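Side-chain contacts in ABC transporter, substrate binding protein (Polyamine) (Agrobacterium tumefaciens, PDB 4EUO), which binds gamma-aminobutyric acid as the periplasmic solute-binding protein of an ABC transporter and probably delivers it for uptake: residues 65-69 against 70-74; 79-83 against 84-88; 141-144 against 145-149. One frame throughout, in Å; residues are numbered along the deposited sequence.

Contact 1 of 3, residues 65-69 against 70-74; sequences AQAGP and KGLLE
Leu72 N bonds back to Ala67 O at 3.2 Å and, inside that loop of chain, Gly71 N reaches Gly68 O at 2.8 Å across a type I turn from Gly68 to Gly71; the pair makes a Schellman motif that ends helix 61-67. Gly71 is the C-prime residue, and its positive phi of 83° turns the backbone out of the helical path. The inner bond is the more bent at its acceptor, its N-H standing well above the plane of the Gly68 carbonyl. Ala67 O also takes a weak second bond, from Lys70 N.

On the polar flank Lys70 runs back along the turn, straight beyond CG, and crosses Gln66 at a slant. Its NZ meets Gln66 OE1 at 3.0 Å, in the amide plane and on a lone pair. Gln66 gets there by folding: CG sits between the backbone N and the carbonyl carbon (chi1 58°), and a second bend at chi2 carries the amide round to the lysine. Water 1 joins the same two groups, accepting from Gln66 NE2 and Lys70 NZ. The amide nitrogen also bonds to Tyr63 O, and the ammonium forms a salt bridge with Asp302.

On the apolar flank the methyl of Ala67 lies against two leucine branches, Leu73 CD1 at 3.7 Å and Leu72 CD1 at 3.9 Å. Beyond the turn, water 2 donates to both Gly68 O and Leu73 O, bridging the helix end to the departing chain.

With both ends of the Gln66 amide engaged, its rotation is fixed with oxygen toward the lysine. The salt bridge to Asp302 and the Gln66 oxygen should together favour the positive charge of Lys70.

Contact 2 of 3, residues 79-83 against 84-88; sequences SVIDK and TKLDP
Asp82 overlaps the side chain of Thr84 obliquely, and one carboxylate oxygen does most of the work: OD1 takes the hydroxyl of Thr84 OG1 at 2.8 Å and the backbone Thr84 N at 3.0 Å. The amide bond closes an Asx turn in the connection between helix 61-67 and strand 96-107. Both donors come from the same face of the carboxylate. The hydroxyl lies on the syn side, 27° out of the plane, whereas the amide stands much higher above it. With CG trans to its own backbone N (chi1 177°), the aspartate swings forward along the chain to meet them.

A backbone turn follows: Leu86 N bonds to Lys83 O at 3.1 Å, arriving from well above the carbonyl plane. Water 3 donates to Lys83 O as well and to Leu86 O, tying the two ends of this turn together.

Leu86 turns its side chain back toward the preceding residues, its CG resting 3.6 Å from Asp82 O, and its CD1 touches Ile81 CG2 at 3.9 Å, the two side chains crossing at about a right angle. Ile81 packs on helix 237-247, so the turn has a greasy inner side, while Lys85 reaches away to a salt bridge with Glu268.

Two donors on one oxygen hold the carboxylate and the threonine hydroxyl in fixed orientation, and would probably stabilise the charged form of Asp82.

Contact 3 of 3, residues 141-144 against 145-149; sequences GVIE and AALLA
Ile143 and Leu147, one helical turn apart, lie side by side and point the same way, CG2 of the isoleucine meeting CD1 of the leucine at 3.9 Å. In Ile143 this CG2 branch is trans to the backbone N while CG1 is trans to the carbonyl carbon (chi1 -74°), which leaves CG2 on the side facing the next turn. Leu147 CG also rests 3.4 Å from Ile143 O. The same residue spacing brings Leu148 CG over Glu144 O at 3.3 Å and the methyl of Ala145 beside Gly141 O.

Backbone bonds carry the regular part. Ala145, Ala146, Leu147 and Leu148 each donate their N-H to the carbonyl oxygen of the residue four back, Gly141, Val142, Ile143 and Glu144 in order. The bond from Leu148 N to Glu144 O, 2.8 Å, is the straightest at its carbonyl, with a C=O...N angle of 163°.

The contact spans the whole of the short helix 142-149, with Gly141 at its N-cap; the positive phi of 141° there suits glycine. Most of the helix is buried among others of the solute-binding fold: Val142 and Ile143 pack on helices 162-170 and 301-313, Ala145 and Leu148 on Trp119.

The remaining interactions are those of the Glu144 carboxylate. Bent at chi2, the chain curls back to the start of the helix, where OE1 accepts Gly141 N at 2.8 Å from above the carboxylate plane. This is the N3-to-N-cap half of a capping box, the glycine having no side chain to return the bond, and the amino end of the helix would favour the negative charge. The other oxygen, OE2, is held by Tyr158 OH, from a loop, and by Trp297 NE1, from helix 294-299.

Overall arrangement
The three contacts follow one another along the chain, none nesting in or crossing another. Contact 1 comes first, closing the turn at which helix 61-67 gives way to the long connection leading to strand 96-107. Further along that connection, contact 2 closes a second, smaller turn beside helix 237-247; the centres of contacts 1 and 2 are about 19 Å apart. Contact 3 lies after strand 132-135, along helix 142-149, about 28 Å from contact 1 and 32 Å from contact 2 between centres. The C-terminal region runs between distant parts: helix 294-299 meets both Gln66 of contact 1 and, through Trp297, Glu144 of contact 3.

Contact 1 of 3, residues 65-69 against 70-74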
loop_
_atom_site.group_PDB
_atom_site.type_symbol
_atom_site.label_atom_id
_atom_site.label_comp_id
_atom_site.label_asym_id
_atom_site.label_seq_id
_atom_site.Cartn_x
_atom_site.Cartn_y
_atom_site.Cartn_z
ATOM N N ALA A 65 7.081 -10.709 -2.210
ATOM C CA ALA A 65 6.980 -12.052 -2.759
ATOM C C ALA A 65 8.107 -12.402 -3.700
ATOM O O ALA A 65 8.260 -13.590 -4.030
ATOM C CB ALA A 65 5.620 -12.269 -3.408
ATOM N N GLN A 66 8.882 -11.430 -4.160
ATOM C CA GLN A 66 10.017 -11.773 -5.002
ATOM C C GLN A 66 11.373 -11.403 -4.423
ATOM O O GLN A 66 12.379 -11.797 -5.002
ATOM C CB GLN A 66 9.811 -11.275 -6.422
ATOM C CG GLN A 66 9.597 -9.788 -6.500
ATOM C CD GLN A 66 10.850 -8.989 -6.593
ATOM O OE1 GLN A 66 11.544 -9.016 -7.619
ATOM N NE2 GLN A 66 11.156 -8.236 -5.523
ATOM N N ALA A 67 11.429 -10.671 -3.318
ATOM C CA ALA A 67 12.709 -10.207 -2.780
ATOM C C ALA A 67 13.508 -11.310 -2.059
ATOM O O ALA A 67 14.737 -11.251 -2.053
ATOM C CB ALA A 67 12.496 -8.986 -1.876
ATOM N N GLY A 68 12.839 -12.319 -1.534
ATOM C CA GLY A 68 13.551 -13.409 -0.833
ATOM C C GLY A 68 14.549 -14.195 -1.676
ATOM O O GLY A 68 15.761 -14.198 -1.383
ATOM N N PRO A 69 14.086 -14.729 -2.832
ATOM C CA PRO A 69 14.995 -15.450 -3.751
ATOM C C PRO A 69 16.148 -14.613 -4.291
ATOM O O PRO A 69 17.151 -15.175 -4.727
ATOM C CB PRO A 69 14.061 -15.884 -4.895
ATOM C CG PRO A 69 12.723 -15.972 -4.273
ATOM C CD PRO A 69 12.686 -14.813 -3.301
ATOM N N LYS A 70 16.018 -13.269 -4.262
ATOM C CA LYS A 70 17.061 -12.345 -4.712
ATOM C C LYS A 70 18.153 -12.149 -3.647
ATOM O O LYS A 70 19.149 -11.466 -3.904
ATOM C CB LYS A 70 16.440 -10.988 -5.103
ATOM C CG LYS A 70 15.737 -11.043 -6.440
ATOM C CD LYS A 70 15.261 -9.668 -6.874
ATOM C CE LYS A 70 14.604 -9.742 -8.215
ATOM N NZ LYS A 70 14.228 -8.386 -8.682
ATOM N N GLY A 71 17.937 -12.724 -2.462
ATOM C CA GLY A 71 18.884 -12.626 -1.358
ATOM C C GLY A 71 18.755 -11.345 -0.554
ATOM O O GLY A 71 19.696 -10.948 0.131
ATOM N N LEU A 72 17.584 -10.659 -0.642
ATOM C CA LEU A 72 17.416 -9.388 0.048
ATOM C C LEU A 72 16.892 -9.491 1.455
ATOM O O LEU A 72 17.024 -8.534 2.220
ATOM C CB LEU A 72 16.482 -8.489 -0.785
ATOM C CG LEU A 72 17.067 -8.027 -2.125
ATOM C CD1 LEU A 72 15.950 -7.631 -3.105
ATOM C CD2 LEU A 72 18.027 -6.869 -1.934
ATOM N N LEU A 73 16.263 -10.624 1.794
ATOM C CA LEU A 73 15.528 -10.819 3.018
ATOM C C LEU A 73 15.934 -12.006 3.850
ATOM O O LEU A 73 16.274 -13.047 3.286
ATOM C CB LEU A 73 14.001 -10.967 2.701
ATOM C CG LEU A 73 13.382 -9.836 1.851
ATOM C CD1 LEU A 73 11.880 -10.124 1.606
ATOM C CD2 LEU A 73 13.540 -8.459 2.529
ATOM N N GLU A 74 15.740 -11.900 5.157
ATOM C CA GLU A 74 15.899 -13.044 6.033
ATOM C C GLU A 74 14.653 -13.881 5.900
ATOM O O GLU A 74 13.530 -13.343 5.792
ATOM C CB GLU A 74 15.947 -12.586 7.486
ATOM C CG GLU A 74 17.184 -11.780 7.865
ATOM C CD GLU A 74 18.509 -12.519 7.891
ATOM O OE1 GLU A 74 18.521 -13.766 7.780
ATOM O OE2 GLU A 74 19.546 -11.823 7.970
HETATM O O HOH W 1 13.457 -6.436 -6.353
HETATM O O HOH W 2 16.989 -13.633 0.862
#

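Contact 2 of 3, residues 79-83 against 84-88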
loop_
_atom_site.group_PDB
_atom_site.type_symbol
_atom_site.label_atom_id
_atom_site.label_comp_id
_atom_site.label_asym_id
_atom_site.label_seq_id
_atom_site.Cartn_x
_atom_site.Cartn_y
_atom_site.Cartn_z
ATOM N N SER A 79 8.682 -20.213 14.066
ATOM C CA SER A 79 8.563 -20.821 15.395
ATOM C C SER A 79 8.240 -19.677 16.376
ATOM O O SER A 79 7.781 -19.915 17.491
ATOM C CB SER A 79 9.846 -21.556 15.793
ATOM O OG SER A 79 10.871 -20.673 16.223
ATOM N N VAL A 80 8.470 -18.410 15.932
ATOM C CA VAL A 80 8.197 -17.215 16.710
ATOM C C VAL A 80 6.917 -16.544 16.158
ATOM O O VAL A 80 6.046 -16.160 16.935
ATOM C CB VAL A 80 9.417 -16.259 16.689
ATOM C CG1 VAL A 80 9.081 -14.919 17.325
ATOM C CG2 VAL A 80 10.615 -16.902 17.402
ATOM N N ILE A 81 6.849 -16.342 14.829
ATOM C CA ILE A 81 5.666 -15.752 14.202
ATOM C C ILE A 81 4.679 -16.917 13.997
ATOM O O ILE A 81 4.977 -17.865 13.269
ATOM C CB ILE A 81 6.052 -15.042 12.879
ATOM C CG1 ILE A 81 7.037 -13.870 13.127
ATOM C CG2 ILE A 81 4.793 -14.546 12.131
ATOM C CD1 ILE A 81 7.942 -13.591 11.955
ATOM N N ASP A 82 3.519 -16.791 14.579
ATOM C CA ASP A 82 2.473 -17.806 14.488
ATOM C C ASP A 82 1.584 -17.485 13.312
ATOM O O ASP A 82 0.773 -16.571 13.396
ATOM C CB ASP A 82 1.679 -17.850 15.808
ATOM C CG ASP A 82 0.499 -18.821 15.802
ATOM O OD1 ASP A 82 0.413 -19.651 14.867
ATOM O OD2 ASP A 82 -0.345 -18.729 16.717
ATOM N N LYS A 83 1.726 -18.244 12.233
ATOM C CA LYS A 83 0.951 -17.990 11.026
ATOM C C LYS A 83 -0.510 -18.428 11.132
ATOM O O LYS A 83 -1.290 -18.155 10.222
ATOM C CB LYS A 83 1.639 -18.578 9.774
ATOM C CG LYS A 83 1.756 -20.107 9.760
ATOM C CD LYS A 83 2.280 -20.659 8.430
ATOM C CE LYS A 83 3.777 -20.544 8.249
ATOM N NZ LYS A 83 4.254 -21.318 7.072
ATOM N N THR A 84 -0.880 -19.109 12.228
ATOM C CA THR A 84 -2.261 -19.614 12.362
ATOM C C THR A 84 -3.374 -18.607 12.317
ATOM O O THR A 84 -4.471 -18.979 11.941
ATOM C CB THR A 84 -2.434 -20.644 13.481
ATOM O OG1 THR A 84 -2.348 -20.010 14.738
ATOM C CG2 THR A 84 -1.455 -21.816 13.373
ATOM N N LYS A 85 -3.120 -17.339 12.669
ATOM C CA LYS A 85 -4.173 -16.340 12.619
ATOM C C LYS A 85 -3.918 -15.297 11.551
ATOM O O LYS A 85 -4.705 -14.354 11.442
ATOM C CB LYS A 85 -4.354 -15.698 13.979
ATOM C CG LYS A 85 -4.943 -16.693 14.981
ATOM C CD LYS A 85 -5.011 -16.135 16.371
ATOM C CE LYS A 85 -5.275 -17.239 17.367
ATOM N NZ LYS A 85 -5.291 -16.724 18.759
ATOM N N LEU A 86 -2.876 -15.490 10.725
ATOM C CA LEU A 86 -2.512 -14.477 9.725
ATOM C C LEU A 86 -3.176 -14.701 8.399
ATOM O O LEU A 86 -3.328 -15.844 7.961
ATOM C CB LEU A 86 -0.976 -14.418 9.566
ATOM C CG LEU A 86 -0.226 -14.222 10.883
ATOM C CD1 LEU A 86 1.259 -14.031 10.652
ATOM C CD2 LEU A 86 -0.818 -13.052 11.700
ATOM N N ASP A 87 -3.521 -13.605 7.697
ATOM C CA ASP A 87 -4.171 -13.695 6.411
ATOM C C ASP A 87 -3.330 -14.579 5.513
ATOM O O ASP A 87 -2.176 -14.259 5.222
ATOM C CB ASP A 87 -4.360 -12.291 5.810
ATOM C CG ASP A 87 -5.250 -12.271 4.600
ATOM O OD1 ASP A 87 -5.070 -13.130 3.722
ATOM O OD2 ASP A 87 -6.005 -11.275 4.442
ATOM N N PRO A 88 -3.844 -15.759 5.100
ATOM C CA PRO A 88 -2.993 -16.695 4.359
ATOM C C PRO A 88 -2.579 -16.267 2.973
ATOM O O PRO A 88 -1.670 -16.853 2.407
ATOM C CB PRO A 88 -3.817 -17.997 4.367
ATOM C CG PRO A 88 -5.209 -17.523 4.450
ATOM C CD PRO A 88 -5.193 -16.317 5.338
HETATM O O HOH W 3 -1.441 -17.842 7.552
#

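Contact 3 of 3, residues 141-144 against 145-149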
loop_
_atom_site.group_PDB
_atom_site.type_symbol
_atom_site.label_atom_id
_atom_site.label_comp_id
_atom_site.label_asym_id
_atom_site.label_seq_id
_atom_site.Cartn_x
_atom_site.Cartn_y
_atom_site.Cartn_z
ATOM N N GLY A 141 -1.753 -1.351 -9.656
ATOM C CA GLY A 141 -2.765 -0.319 -9.460
ATOM C C GLY A 141 -3.082 0.525 -10.676
ATOM O O GLY A 141 -4.217 0.517 -11.170
ATOM N N VAL A 142 -2.100 1.306 -11.154
ATOM C CA VAL A 142 -2.378 2.257 -12.243
ATOM C C VAL A 142 -2.674 1.524 -13.541
ATOM O O VAL A 142 -3.633 1.881 -14.256
ATOM C CB VAL A 142 -1.232 3.254 -12.429
ATOM C CG1 VAL A 142 -1.536 4.138 -13.624
ATOM C CG2 VAL A 142 -1.080 4.121 -11.197
ATOM N N ILE A 143 -1.889 0.502 -13.876
ATOM C CA ILE A 143 -2.134 -0.241 -15.114
ATOM C C ILE A 143 -3.525 -0.881 -15.050
ATOM O O ILE A 143 -4.281 -0.800 -16.016
ATOM C CB ILE A 143 -0.988 -1.260 -15.306
ATOM C CG1 ILE A 143 0.298 -0.519 -15.740
ATOM C CG2 ILE A 143 -1.396 -2.360 -16.333
ATOM C CD1 ILE A 143 1.574 -1.291 -15.555
ATOM N N GLU A 144 -3.878 -1.500 -13.920
ATOM C CA GLU A 144 -5.196 -2.099 -13.782
ATOM C C GLU A 144 -6.298 -1.040 -13.890
ATOM O O GLU A 144 -7.287 -1.261 -14.591
ATOM C CB GLU A 144 -5.320 -2.832 -12.439
ATOM C CG GLU A 144 -4.499 -4.122 -12.302
ATOM C CD GLU A 144 -3.041 -3.987 -11.910
ATOM O OE1 GLU A 144 -2.492 -2.861 -11.878
ATOM O OE2 GLU A 144 -2.455 -5.049 -11.589
ATOM N N ALA A 145 -6.116 0.125 -13.273
ATOM C CA ALA A 145 -7.132 1.170 -13.374
ATOM C C ALA A 145 -7.304 1.614 -14.827
ATOM O O ALA A 145 -8.453 1.825 -15.263
ATOM C CB ALA A 145 -6.756 2.343 -12.488
ATOM N N ALA A 146 -6.203 1.771 -15.583
ATOM C CA ALA A 146 -6.294 2.159 -16.998
ATOM C C ALA A 146 -7.070 1.087 -17.786
ATOM O O ALA A 146 -7.922 1.430 -18.623
ATOM C CB ALA A 146 -4.889 2.306 -17.563
ATOM N N LEU A 147 -6.817 -0.189 -17.514
ATOM C CA LEU A 147 -7.491 -1.262 -18.226
ATOM C C LEU A 147 -8.965 -1.279 -17.873
ATOM O O LEU A 147 -9.805 -1.434 -18.783
ATOM C CB LEU A 147 -6.801 -2.598 -17.920
ATOM C CG LEU A 147 -5.421 -2.751 -18.559
ATOM C CD1 LEU A 147 -4.615 -3.829 -17.872
ATOM C CD2 LEU A 147 -5.524 -3.004 -20.078
ATOM N N LEU A 148 -9.304 -1.094 -16.593
ATOM C CA LEU A 148 -10.714 -1.029 -16.182
ATOM C C LEU A 148 -11.392 0.155 -16.821
ATOM O O LEU A 148 -12.533 0.008 -17.287
ATOM C CB LEU A 148 -10.844 -0.930 -14.669
ATOM C CG LEU A 148 -10.339 -2.150 -13.882
ATOM C CD1 LEU A 148 -10.084 -1.779 -12.422
ATOM C CD2 LEU A 148 -11.295 -3.334 -13.995
ATOM N N ALA A 149 -10.730 1.305 -16.877
ATOM C CA ALA A 149 -11.287 2.508 -17.503
ATOM C C ALA A 149 -11.510 2.261 -18.986
ATOM O O ALA A 149 -12.420 2.880 -19.570
ATOM C CB ALA A 149 -10.330 3.660 -17.323
#